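Local coordinates for activated BY transcription factor SSRB (Salmonella enterica, PDB 2WNW), which is of unknown precise function but belongs to glycosyl hydrolase family 30, with a TIM-barrel domain and a beta-sandwich domain, at residues P147-T152 against K161-C166; Y100-S105 against L114-D119. One frame throughout, in Å; residues are numbered along the deposited sequence.

Contact 1: residues P147-T152 against K161-C166; sequences PAFMKT and KLRREC
The guanidinium of Arg163 meets the carbonyl of Phe149 at its edge and carries the sulfur of Cys166 over one face, 3.4 Å above the plane and toward the rim. NH2 of Arg163 gives Phe149 O a bond of 2.8 Å, tilted 16° out of the guanidinium plane, and NE adds a weak second one, so a single carbonyl oxygen takes two N-H groups. On its far side NH1 forms a salt bridge with Glu165 OE1 at 2.6 Å; held at both ends, the flat group has little freedom to rotate. The Phe149 ring has Met150 CG over one face, offset toward the rim. The backbones meet in a single bridge, Lys151 with Leu162. Arg163 N reaches Met150 O at 2.8 Å almost straight (178°), and Thr152 N reaches Lys161 O at 2.9 Å. OG1 of Thr152 sits between its own backbone N and carbonyl carbon (chi1 55°), from where it accepts from Lys161 N at 2.9 Å, so both polar backbone atoms of Lys161 are bound by one residue. Met150 CB touches Leu162 CD1 at 4.0 Å. The two segments thereby close off the loop 153-160 within the connection from barrel strand 138-143 to helix 167-183. Leu162 packs on Tyr167 and Trp170 of that helix, Met150 on its Ile173, and Phe149 on Leu109 of helix 106-110.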
ATOM      1  N   PRO A 147     -26.450  20.443  23.230  1.00 17.56           N
ATOM      2  CA  PRO A 147     -27.519  21.448  23.139  1.00 17.93           C
ATOM      3  C   PRO A 147     -26.883  22.837  23.042  1.00 17.67           C
ATOM      4  O   PRO A 147     -25.786  23.050  23.555  1.00 17.75           O
ATOM      5  CB  PRO A 147     -28.287  21.259  24.447  1.00 17.71           C
ATOM      6  CG  PRO A 147     -28.058  19.799  24.771  1.00 17.58           C
ATOM      7  CD  PRO A 147     -26.594  19.620  24.443  1.00 16.49           C
ATOM      8  N   ALA A 148     -27.574  23.774  22.398  1.00 17.63           N
ATOM      9  CA  ALA A 148     -27.053  25.126  22.225  1.00 18.55           C
ATOM     10  C   ALA A 148     -26.591  25.816  23.508  1.00 18.46           C
ATOM     11  O   ALA A 148     -25.487  26.360  23.553  1.00 18.08           O
ATOM     12  CB  ALA A 148     -28.088  26.002  21.513  1.00 19.42           C
ATOM     13  N   PHE A 149     -27.419  25.791  24.550  1.00 18.14           N
ATOM     14  CA  PHE A 149     -27.057  26.463  25.794  1.00 19.88           C
ATOM     15  C   PHE A 149     -25.829  25.895  26.498  1.00 19.62           C
ATOM     16  O   PHE A 149     -25.289  26.528  27.404  1.00 20.72           O
ATOM     17  CB  PHE A 149     -28.244  26.502  26.772  1.00 19.31           C
ATOM     18  CG  PHE A 149     -28.558  25.184  27.423  1.00 19.98           C
ATOM     19  CD1 PHE A 149     -29.283  24.207  26.745  1.00 20.02           C
ATOM     20  CD2 PHE A 149     -28.151  24.929  28.733  1.00 18.43           C
ATOM     21  CE1 PHE A 149     -29.605  22.995  27.363  1.00 18.28           C
ATOM     22  CE2 PHE A 149     -28.466  23.721  29.358  1.00 20.36           C
ATOM     23  CZ  PHE A 149     -29.196  22.753  28.671  1.00 19.32           C
ATOM     24  N   MET A 150     -25.382  24.712  26.081  1.00 19.53           N
ATOM     25  CA  MET A 150     -24.206  24.095  26.688  1.00 19.68           C
ATOM     26  C   MET A 150     -22.921  24.469  25.952  1.00 20.22           C
ATOM     27  O   MET A 150     -21.835  24.029  26.331  1.00 19.33           O
ATOM     28  CB  MET A 150     -24.342  22.568  26.697  1.00 20.24           C
ATOM     29  CG  MET A 150     -25.391  22.026  27.651  1.00 21.51           C
ATOM     30  SD  MET A 150     -25.195  20.244  27.896  1.00 25.57           S
ATOM     31  CE  MET A 150     -26.686  19.872  28.793  1.00 23.83           C
ATOM     32  N   LYS A 151     -23.045  25.291  24.915  1.00 18.88           N
ATOM     33  CA  LYS A 151     -21.894  25.687  24.111  1.00 18.85           C
ATOM     34  C   LYS A 151     -21.485  27.150  24.250  1.00 19.76           C
ATOM     35  O   LYS A 151     -22.283  28.006  24.638  1.00 19.06           O
ATOM     36  CB  LYS A 151     -22.175  25.370  22.639  1.00 17.71           C
ATOM     37  CG  LYS A 151     -22.607  23.927  22.408  1.00 16.99           C
ATOM     38  CD  LYS A 151     -23.044  23.682  20.976  1.00 18.63           C
ATOM     39  CE  LYS A 151     -21.897  23.872  19.994  1.00 18.09           C
ATOM     40  NZ  LYS A 151     -22.388  23.781  18.593  1.00 16.26           N
ATOM     41  N   THR A 152     -20.228  27.421  23.917  1.00 19.43           N
ATOM     42  CA  THR A 152     -19.670  28.767  23.992  1.00 20.57           C
ATOM     43  C   THR A 152     -20.317  29.738  23.009  1.00 21.54           C
ATOM     44  O   THR A 152     -20.280  30.955  23.219  1.00 21.53           O
ATOM     45  CB  THR A 152     -18.153  28.742  23.716  1.00 21.12           C
ATOM     46  OG1 THR A 152     -17.910  28.099  22.457  1.00 22.31           O
ATOM     47  CG2 THR A 152     -17.428  27.984  24.811  1.00 20.59           C
ATOM     48  N   LYS A 161     -17.708  25.420  21.261  1.00 18.91           N
ATOM     49  CA  LYS A 161     -17.194  24.322  22.073  1.00 19.37           C
ATOM     50  C   LYS A 161     -18.110  24.052  23.258  1.00 19.01           C
ATOM     51  O   LYS A 161     -18.915  24.900  23.641  1.00 18.12           O
ATOM     52  CB  LYS A 161     -15.792  24.649  22.591  1.00 20.19           C
ATOM     53  CG  LYS A 161     -14.800  25.007  21.502  1.00 22.84           C
ATOM     54  CD  LYS A 161     -13.397  25.196  22.054  1.00 26.73           C
ATOM     55  CE  LYS A 161     -12.776  23.865  22.458  1.00 30.21           C
ATOM     56  NZ  LYS A 161     -11.349  24.017  22.856  1.00 34.44           N
ATOM     57  N   LEU A 162     -17.990  22.859  23.830  1.00 19.32           N
ATOM     58  CA  LEU A 162     -18.790  22.496  24.990  1.00 18.02           C
ATOM     59  C   LEU A 162     -18.218  23.288  26.159  1.00 18.79           C
ATOM     60  O   LEU A 162     -17.006  23.298  26.369  1.00 17.98           O
ATOM     61  CB  LEU A 162     -18.663  20.991  25.267  1.00 18.14           C
ATOM     62  CG  LEU A 162     -19.394  20.434  26.493  1.00 17.14           C
ATOM     63  CD1 LEU A 162     -20.886  20.659  26.344  1.00 17.10           C
ATOM     64  CD2 LEU A 162     -19.092  18.943  26.639  1.00 19.35           C
ATOM     65  N   ARG A 163     -19.072  23.981  26.905  1.00 20.03           N
ATOM     66  CA  ARG A 163     -18.580  24.745  28.043  1.00 21.37           C
ATOM     67  C   ARG A 163     -18.016  23.750  29.045  1.00 20.75           C
ATOM     68  O   ARG A 163     -18.626  22.715  29.310  1.00 20.25           O
ATOM     69  CB  ARG A 163     -19.707  25.566  28.677  1.00 22.24           C
ATOM     70  CG  ARG A 163     -20.122  26.768  27.844  1.00 24.52           C
ATOM     71  CD  ARG A 163     -21.043  27.688  28.633  1.00 27.55           C
ATOM     72  NE  ARG A 163     -22.381  27.130  28.797  1.00 28.83           N
ATOM     73  CZ  ARG A 163     -23.028  27.054  29.957  1.00 28.97           C
ATOM     74  NH1 ARG A 163     -22.460  27.493  31.071  1.00 31.44           N
ATOM     75  NH2 ARG A 163     -24.254  26.555  30.000  1.00 27.26           N
ATOM     76  N   ARG A 164     -16.848  24.057  29.595  1.00 23.54           N
ATOM     77  CA  ARG A 164     -16.211  23.154  30.544  1.00 24.96           C
ATOM     78  C   ARG A 164     -17.131  22.754  31.691  1.00 24.96           C
ATOM     79  O   ARG A 164     -17.079  21.618  32.160  1.00 22.75           O
ATOM     80  CB  ARG A 164     -14.932  23.780  31.107  1.00 30.09           C
ATOM     81  CG  ARG A 164     -14.199  22.871  32.084  1.00 35.80           C
ATOM     82  CD  ARG A 164     -13.738  21.581  31.409  1.00 40.84           C
ATOM     83  NE  ARG A 164     -13.433  20.537  32.386  1.00 45.21           N
ATOM     84  CZ  ARG A 164     -12.863  19.374  32.087  1.00 46.81           C
ATOM     85  NH1 ARG A 164     -12.529  19.097  30.835  1.00 47.44           N
ATOM     86  NH2 ARG A 164     -12.630  18.485  33.045  1.00 47.90           N
ATOM     87  N   GLU A 165     -17.980  23.675  32.136  1.00 23.55           N
ATOM     88  CA  GLU A 165     -18.885  23.367  33.236  1.00 23.90           C
ATOM     89  C   GLU A 165     -20.076  22.511  32.803  1.00 23.56           C
ATOM     90  O   GLU A 165     -20.936  22.180  33.622  1.00 22.14           O
ATOM     91  CB  GLU A 165     -19.378  24.655  33.914  1.00 25.92           C
ATOM     92  CG  GLU A 165     -20.196  25.598  33.043  1.00 28.47           C
ATOM     93  CD  GLU A 165     -19.344  26.566  32.230  1.00 31.80           C
ATOM     94  OE1 GLU A 165     -19.905  27.572  31.743  1.00 34.18           O
ATOM     95  OE2 GLU A 165     -18.128  26.329  32.070  1.00 31.11           O
ATOM     96  N   CYS A 166     -20.120  22.147  31.521  1.00 20.90           N
ATOM     97  CA  CYS A 166     -21.210  21.319  31.003  1.00 20.33           C
ATOM     98  C   CYS A 166     -20.761  19.922  30.578  1.00 19.18           C
ATOM     99  O   CYS A 166     -21.544  19.171  29.995  1.00 18.27           O
ATOM    100  CB  CYS A 166     -21.890  22.006  29.815  1.00 20.02           C
ATOM    101  SG  CYS A 166     -22.758  23.529  30.248  1.00 23.01           S
TER

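Contact 2: residues Y100-S105 against L114-D119; sequences YAYVDS and LSFSRD
The CA atoms of Tyr102 and Ser115 lie 5.0 Å apart, and beside them Ser115 N donates to Tyr102 O at 2.8 Å, in the carbonyl plane and on a lone pair, while water 2 donates to both Ala101 O and Ser115 O. Over the centre of one face of the Tyr102 ring sits Phe116 CE1, 3.3 Å above the plane; the two ring planes are inclined at 41°. At the edge of the same tyrosine ring, its hydroxyl donates to Asp119 OD1 at 2.6 Å, on the syn side but 29° out of the carboxylate plane. Both segments belong to the excursion that follows strand 85-90 of the TIM barrel: 100-105 leads into helix 106-110, and the returning chain starts helix 117-122 with Phe116 at the N-cap position. Helix 167-183 packs against Tyr102 and Val103 through Ile173, and its Tyr181 shares another hydrogen bond with Asp119 OD1. Water 1 is hydrogen-bonded to that oxygen and to Tyr100 OH (2.6 Å), indirectly tying the second tyrosine to the carboxylate. Arg118 lays its guanidinium across Tyr100, turned modestly from the ring plane, with CD2 of the ring 3.2 Å above the guanidinium plane. Arg118 extends to this ring because its own CG stands opposite the backbone N (chi1 -173°); its NH2 goes on to a salt bridge with Glu54.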
ATOM      1  N   TYR A 100     -32.245  19.969  16.652  1.00 19.38           N
ATOM      2  CA  TYR A 100     -33.053  19.468  17.762  1.00 19.50           C
ATOM      3  C   TYR A 100     -32.146  18.860  18.822  1.00 20.11           C
ATOM      4  O   TYR A 100     -31.114  18.264  18.504  1.00 17.56           O
ATOM      5  CB  TYR A 100     -34.113  18.452  17.289  1.00 20.76           C
ATOM      6  CG  TYR A 100     -33.602  17.127  16.756  1.00 21.38           C
ATOM      7  CD1 TYR A 100     -33.191  16.109  17.620  1.00 22.16           C
ATOM      8  CD2 TYR A 100     -33.539  16.890  15.385  1.00 21.85           C
ATOM      9  CE1 TYR A 100     -32.727  14.888  17.128  1.00 21.90           C
ATOM     10  CE2 TYR A 100     -33.076  15.675  14.882  1.00 22.79           C
ATOM     11  CZ  TYR A 100     -32.668  14.680  15.757  1.00 24.29           C
ATOM     12  OH  TYR A 100     -32.179  13.494  15.251  1.00 25.00           O
ATOM     13  N   ALA A 101     -32.517  19.054  20.085  1.00 19.30           N
ATOM     14  CA  ALA A 101     -31.746  18.531  21.211  1.00 19.44           C
ATOM     15  C   ALA A 101     -32.707  17.877  22.193  1.00 19.66           C
ATOM     16  O   ALA A 101     -33.913  18.114  22.138  1.00 20.27           O
ATOM     17  CB  ALA A 101     -30.979  19.657  21.894  1.00 17.82           C
ATOM     18  N   TYR A 102     -32.175  17.063  23.099  1.00 19.26           N
ATOM     19  CA  TYR A 102     -33.006  16.366  24.075  1.00 20.06           C
ATOM     20  C   TYR A 102     -33.400  17.248  25.260  1.00 20.85           C
ATOM     21  O   TYR A 102     -34.289  16.902  26.035  1.00 20.90           O
ATOM     22  CB  TYR A 102     -32.275  15.105  24.535  1.00 19.40           C
ATOM     23  CG  TYR A 102     -31.907  14.207  23.371  1.00 20.13           C
ATOM     24  CD1 TYR A 102     -30.662  13.583  23.311  1.00 20.34           C
ATOM     25  CD2 TYR A 102     -32.804  13.989  22.325  1.00 19.26           C
ATOM     26  CE1 TYR A 102     -30.316  12.767  22.234  1.00 20.22           C
ATOM     27  CE2 TYR A 102     -32.470  13.172  21.243  1.00 19.92           C
ATOM     28  CZ  TYR A 102     -31.224  12.564  21.205  1.00 20.74           C
ATOM     29  OH  TYR A 102     -30.884  11.751  20.147  1.00 22.38           O
ATOM     30  N   VAL A 103     -32.730  18.387  25.387  1.00 22.64           N
ATOM     31  CA  VAL A 103     -33.018  19.360  26.440  1.00 24.91           C
ATOM     32  C   VAL A 103     -32.648  20.720  25.842  1.00 25.41           C
ATOM     33  O   VAL A 103     -31.588  20.865  25.234  1.00 25.68           O
ATOM     34  CB  VAL A 103     -32.196  19.076  27.728  1.00 23.83           C
ATOM     35  CG1 VAL A 103     -30.709  19.225  27.458  1.00 26.26           C
ATOM     36  CG2 VAL A 103     -32.635  20.021  28.835  1.00 26.23           C
ATOM     37  N   ASP A 104     -33.514  21.717  26.005  1.00 26.88           N
ATOM     38  CA  ASP A 104     -33.258  23.022  25.403  1.00 28.41           C
ATOM     39  C   ASP A 104     -32.905  24.201  26.299  1.00 27.49           C
ATOM     40  O   ASP A 104     -32.533  25.262  25.798  1.00 26.82           O
ATOM     41  CB  ASP A 104     -34.446  23.409  24.527  1.00 33.57           C
ATOM     42  CG  ASP A 104     -34.684  22.415  23.411  1.00 38.85           C
ATOM     43  OD1 ASP A 104     -33.791  22.269  22.548  1.00 41.60           O
ATOM     44  OD2 ASP A 104     -35.760  21.776  23.404  1.00 42.60           O
ATOM     45  N   SER A 105     -33.023  24.034  27.611  1.00 25.10           N
ATOM     46  CA  SER A 105     -32.686  25.122  28.521  1.00 23.17           C
ATOM     47  C   SER A 105     -32.094  24.574  29.805  1.00 22.69           C
ATOM     48  O   SER A 105     -32.298  23.409  30.143  1.00 22.46           O
ATOM     49  CB  SER A 105     -33.929  25.949  28.859  1.00 23.69           C
ATOM     50  OG  SER A 105     -34.832  25.209  29.664  1.00 21.23           O
ATOM     51  N   LEU A 114     -36.333  15.949  29.813  1.00 27.00           N
ATOM     52  CA  LEU A 114     -35.748  15.656  28.509  1.00 26.20           C
ATOM     53  C   LEU A 114     -36.855  15.219  27.560  1.00 26.45           C
ATOM     54  O   LEU A 114     -37.926  14.802  27.996  1.00 26.32           O
ATOM     55  CB  LEU A 114     -34.727  14.519  28.630  1.00 26.85           C
ATOM     56  CG  LEU A 114     -33.679  14.573  29.745  1.00 28.53           C
ATOM     57  CD1 LEU A 114     -32.750  13.372  29.614  1.00 30.16           C
ATOM     58  CD2 LEU A 114     -32.892  15.867  29.665  1.00 29.78           C
ATOM     59  N   SER A 115     -36.596  15.310  26.261  1.00 23.93           N
ATOM     60  CA  SER A 115     -37.580  14.889  25.277  1.00 23.71           C
ATOM     61  C   SER A 115     -36.934  14.115  24.138  1.00 23.26           C
ATOM     62  O   SER A 115     -36.009  14.601  23.490  1.00 20.57           O
ATOM     63  CB  SER A 115     -38.330  16.088  24.701  1.00 23.54           C
ATOM     64  OG  SER A 115     -39.209  15.663  23.670  1.00 23.88           O
ATOM     65  N   PHE A 116     -37.435  12.908  23.905  1.00 23.50           N
ATOM     66  CA  PHE A 116     -36.937  12.047  22.840  1.00 25.25           C
ATOM     67  C   PHE A 116     -38.062  11.750  21.855  1.00 26.51           C
ATOM     68  O   PHE A 116     -37.911  10.911  20.968  1.00 25.11           O
ATOM     69  CB  PHE A 116     -36.426  10.728  23.424  1.00 24.45           C
ATOM     70  CG  PHE A 116     -35.189  10.869  24.259  1.00 23.27           C
ATOM     71  CD1 PHE A 116     -33.941  10.984  23.661  1.00 23.69           C
ATOM     72  CD2 PHE A 116     -35.271  10.887  25.647  1.00 22.99           C
ATOM     73  CE1 PHE A 116     -32.789  11.113  24.433  1.00 22.85           C
ATOM     74  CE2 PHE A 116     -34.123  11.018  26.428  1.00 22.38           C
ATOM     75  CZ  PHE A 116     -32.880  11.131  25.819  1.00 21.31           C
ATOM     76  N   SER A 117     -39.189  12.441  22.010  1.00 27.92           N
ATOM     77  CA  SER A 117     -40.340  12.217  21.140  1.00 30.26           C
ATOM     78  C   SER A 117     -39.985  12.309  19.657  1.00 29.30           C
ATOM     79  O   SER A 117     -40.479  11.530  18.841  1.00 29.50           O
ATOM     80  CB  SER A 117     -41.458  13.211  21.474  1.00 31.94           C
ATOM     81  OG  SER A 117     -41.035  14.548  21.271  1.00 36.44           O
ATOM     82  N   ARG A 118     -39.120  13.253  19.312  1.00 28.92           N
ATOM     83  CA  ARG A 118     -38.719  13.430  17.927  1.00 27.23           C
ATOM     84  C   ARG A 118     -37.996  12.198  17.381  1.00 26.66           C
ATOM     85  O   ARG A 118     -38.284  11.743  16.270  1.00 25.68           O
ATOM     86  CB  ARG A 118     -37.839  14.668  17.800  1.00 28.82           C
ATOM     87  CG  ARG A 118     -37.520  15.032  16.377  1.00 28.89           C
ATOM     88  CD  ARG A 118     -37.361  16.528  16.230  1.00 28.90           C
ATOM     89  NE  ARG A 118     -36.859  16.883  14.908  1.00 26.32           N
ATOM     90  CZ  ARG A 118     -36.752  18.129  14.463  1.00 25.32           C
ATOM     91  NH1 ARG A 118     -37.122  19.144  15.235  1.00 24.77           N
ATOM     92  NH2 ARG A 118     -36.256  18.361  13.255  1.00 23.78           N
ATOM     93  N   ASP A 119     -37.060  11.653  18.154  1.00 23.50           N
ATOM     94  CA  ASP A 119     -36.346  10.460  17.717  1.00 22.87           C
ATOM     95  C   ASP A 119     -37.307   9.273  17.669  1.00 22.43           C
ATOM     96  O   ASP A 119     -37.168   8.385  16.827  1.00 22.21           O
ATOM     97  CB  ASP A 119     -35.191  10.123  18.668  1.00 22.79           C
ATOM     98  CG  ASP A 119     -33.991  11.040  18.490  1.00 24.13           C
ATOM     99  OD1 ASP A 119     -32.875  10.629  18.870  1.00 23.48           O
ATOM    100  OD2 ASP A 119     -34.158  12.168  17.980  1.00 25.49           O
TER
HETATM  101  O   HOH W   1     -31.058  11.949  17.020  1.00 24.29           O
HETATM  102  O   HOH W   2     -36.073  16.023  20.944  1.00 33.07           O

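How the contacts relate
Contact 2 closes before contact 1 opens along the chain, and their centres lie about 16 Å apart on the same side of the chain's centre. Each joins parts of an excursion after a barrel strand, 85-90 for contact 2 and the next strand, 138-143, for contact 1. The two meet directly by packing: Pro147 CB lies 3.4 Å from Val103 O, and the Phe149 ring lies along the backbone of 103-105, with CD1 of Phe149 3.5 Å from Asp104 O and CZ 3.5 Å from Ser105 O. Ile173 of helix 167-183 is shared by both contacts. Leu109 likewise touches Phe149, Met150 and Val103.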